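Local structure of molybdopterin adenylyltransferase (Helicobacter pylori, 4XCW) at residues B[84-87]-B[88-92]. The protein probably catalyses the adenylylation of molybdopterin, a late step in the biosynthesis of the molybdenum cofactor. Residues are numbered along the deposited sequence; the frame is centred on the assembly and turned at random.
Sequences DITP and EATKK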
ATOM      1  N   ASP B  84      10.795   3.952  16.074  1.00 29.38           N
ATOM      2  CA  ASP B  84       9.474   4.296  15.547  1.00 26.00           C
ATOM      3  C   ASP B  84       8.626   3.032  15.383  1.00 29.81           C
ATOM      4  O   ASP B  84       8.512   2.484  14.285  1.00 30.10           O
ATOM      5  CB  ASP B  84       9.587   5.033  14.206  1.00 24.38           C
ATOM      6  CG  ASP B  84      10.202   6.411  14.342  1.00 29.88           C
ATOM      7  OD1 ASP B  84      10.490   6.835  15.476  1.00 34.46           O
ATOM      8  OD2 ASP B  84      10.384   7.083  13.307  1.00 38.07           O
ATOM      9  N   ILE B  85       8.038   2.565  16.480  1.00 29.31           N
ATOM     10  CA  ILE B  85       7.375   1.264  16.472  1.00 27.24           C
ATOM     11  C   ILE B  85       5.859   1.352  16.630  1.00 26.69           C
ATOM     12  O   ILE B  85       5.187   0.346  16.853  1.00 26.98           O
ATOM     13  CB  ILE B  85       7.964   0.360  17.578  1.00 31.36           C
ATOM     14  CG1 ILE B  85       8.082   1.126  18.893  1.00 35.67           C
ATOM     15  CG2 ILE B  85       9.344  -0.122  17.173  1.00 33.54           C
ATOM     16  CD1 ILE B  85       6.830   1.164  19.705  1.00 38.50           C
ATOM     17  N   THR B  86       5.317   2.558  16.502  1.00 23.11           N
ATOM     18  CA  THR B  86       3.876   2.753  16.637  1.00 20.31           C
ATOM     19  C   THR B  86       3.044   2.022  15.560  1.00 22.73           C
ATOM     20  O   THR B  86       2.037   1.399  15.900  1.00 23.31           O
ATOM     21  CB  THR B  86       3.533   4.263  16.639  1.00 23.47           C
ATOM     22  OG1 THR B  86       4.228   4.891  17.726  1.00 26.82           O
ATOM     23  CG2 THR B  86       2.032   4.474  16.816  1.00 22.17           C
ATOM     24  N   PRO B  87       3.458   2.067  14.272  1.00 25.87           N
ATOM     25  CA  PRO B  87       2.666   1.299  13.304  1.00 24.67           C
ATOM     26  C   PRO B  87       2.699  -0.212  13.561  1.00 24.28           C
ATOM     27  O   PRO B  87       1.679  -0.861  13.385  1.00 27.36           O
ATOM     28  CB  PRO B  87       3.327   1.636  11.953  1.00 25.31           C
ATOM     29  CG  PRO B  87       4.008   2.958  12.179  1.00 22.83           C
ATOM     30  CD  PRO B  87       4.486   2.893  13.603  1.00 22.91           C
ATOM     31  N   GLU B  88       3.849  -0.759  13.955  1.00 24.78           N
ATOM     32  CA  GLU B  88       3.927  -2.183  14.296  1.00 27.07           C
ATOM     33  C   GLU B  88       2.967  -2.568  15.422  1.00 27.15           C
ATOM     34  O   GLU B  88       2.317  -3.615  15.369  1.00 26.47           O
ATOM     35  CB  GLU B  88       5.344  -2.568  14.714  1.00 34.13           C
ATOM     36  CG  GLU B  88       6.310  -2.717  13.567  1.00 47.47           C
ATOM     37  CD  GLU B  88       7.108  -1.456  13.293  1.00 52.67           C
ATOM     38  OE1 GLU B  88       6.573  -0.335  13.473  1.00 46.12           O
ATOM     39  OE2 GLU B  88       8.285  -1.591  12.896  1.00 58.75           O
ATOM     40  N   ALA B  89       2.916  -1.735  16.456  1.00 28.65           N
ATOM     41  CA  ALA B  89       2.032  -1.988  17.583  1.00 25.51           C
ATOM     42  C   ALA B  89       0.583  -1.899  17.130  1.00 22.51           C
ATOM     43  O   ALA B  89      -0.256  -2.682  17.552  1.00 25.37           O
ATOM     44  CB  ALA B  89       2.306  -1.009  18.708  1.00 31.58           C
ATOM     45  N   THR B  90       0.300  -0.944  16.253  1.00 19.74           N
ATOM     46  CA  THR B  90      -1.047  -0.759  15.734  1.00 19.75           C
ATOM     47  C   THR B  90      -1.490  -1.981  14.936  1.00 23.34           C
ATOM     48  O   THR B  90      -2.606  -2.474  15.106  1.00 22.80           O
ATOM     49  CB  THR B  90      -1.117   0.512  14.861  1.00 21.71           C
ATOM     50  OG1 THR B  90      -0.669   1.624  15.645  1.00 24.60           O
ATOM     51  CG2 THR B  90      -2.544   0.773  14.379  1.00 21.57           C
ATOM     52  N   LYS B  91      -0.600  -2.492  14.091  1.00 25.17           N
ATOM     53  CA  LYS B  91      -0.923  -3.661  13.275  1.00 23.74           C
ATOM     54  C   LYS B  91      -1.164  -4.890  14.136  1.00 27.26           C
ATOM     55  O   LYS B  91      -2.007  -5.746  13.824  1.00 25.99           O
ATOM     56  CB  LYS B  91       0.200  -3.932  12.267  1.00 31.99           C
ATOM     57  CG  LYS B  91      -0.109  -5.066  11.302  1.00 42.83           C
ATOM     58  CD  LYS B  91       1.147  -5.563  10.598  1.00 49.83           C
ATOM     59  CE  LYS B  91       1.834  -4.447   9.822  1.00 54.06           C
ATOM     60  NZ  LYS B  91       3.037  -4.942   9.091  1.00 60.61           N
ATOM     61  N   LYS B  92      -0.426  -4.979  15.235  1.00 24.35           N
ATOM     62  CA  LYS B  92      -0.523  -6.139  16.111  1.00 28.85           C
ATOM     63  C   LYS B  92      -1.893  -6.212  16.803  1.00 30.96           C
ATOM     64  O   LYS B  92      -2.450  -7.299  16.990  1.00 32.08           O
ATOM     65  CB  LYS B  92       0.611  -6.108  17.145  1.00 32.03           C
ATOM     66  CG  LYS B  92       0.569  -7.242  18.159  1.00 46.90           C
ATOM     67  CD  LYS B  92       0.548  -8.600  17.476  1.00 54.29           C
ATOM     68  CE  LYS B  92       0.237  -9.710  18.469  1.00 62.43           C
ATOM     69  NZ  LYS B  92      -0.034 -11.007  17.788  1.00 66.61           N
TER
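Ile85 and Ala89 close the first turn of helix 86-93: the amide N of Ala89 donates to the carbonyl O of Ile85, the N-cap residue, over 3.1 Å. The next two rungs of the i to i+4 ladder follow at once, Thr90 N to Thr86 O and Lys91 N to Pro87 O, each 2.9 Å long. Pro87, which lacks an amide hydrogen, falls within this first turn, where a helix asks for no backbone donor.

The carbonyl of Thr86 is gripped twice. Besides the amide of Thr90, it accepts the hydroxyl of the same residue, with Thr90 OG1 2.7 Å from Thr86 O. The two donors approach from opposite faces of the carbonyl plane, and the hydroxyl stands 39° out of it. A chi1 of -56° sets OG1 beside the backbone N of Thr90 and folds it back along the helix. The same OG1 is also hydrogen-bonded to Asn133 of strand 129-134, which ties this turn to the central sheet, while the hydroxyl of Thr86 bonds the carbonyl of Gly76 in the loop after strand 71-75.

Glu88 reaches back toward the start of the helix. Its chain bends at chi2 (95°), bringing OE1 to 3.5 Å from Ile85 CA and 3.8 Å from the ring carbon Pro87 CD. This oxygen also forms a salt bridge with Arg120. On another side of the helix, the methyl of Ala89 lies 3.7 Å from Ile85 O, and Ile85, Thr86 and Ala89 all pack on Ile56 of helix 53-66.

The whole is a helix N-terminus with a threonine hydroxyl bonded back to the i-4 carbonyl, here fastening a short helix to the sheet in the alpha/beta fold of the probable molybdopterin-binding domain.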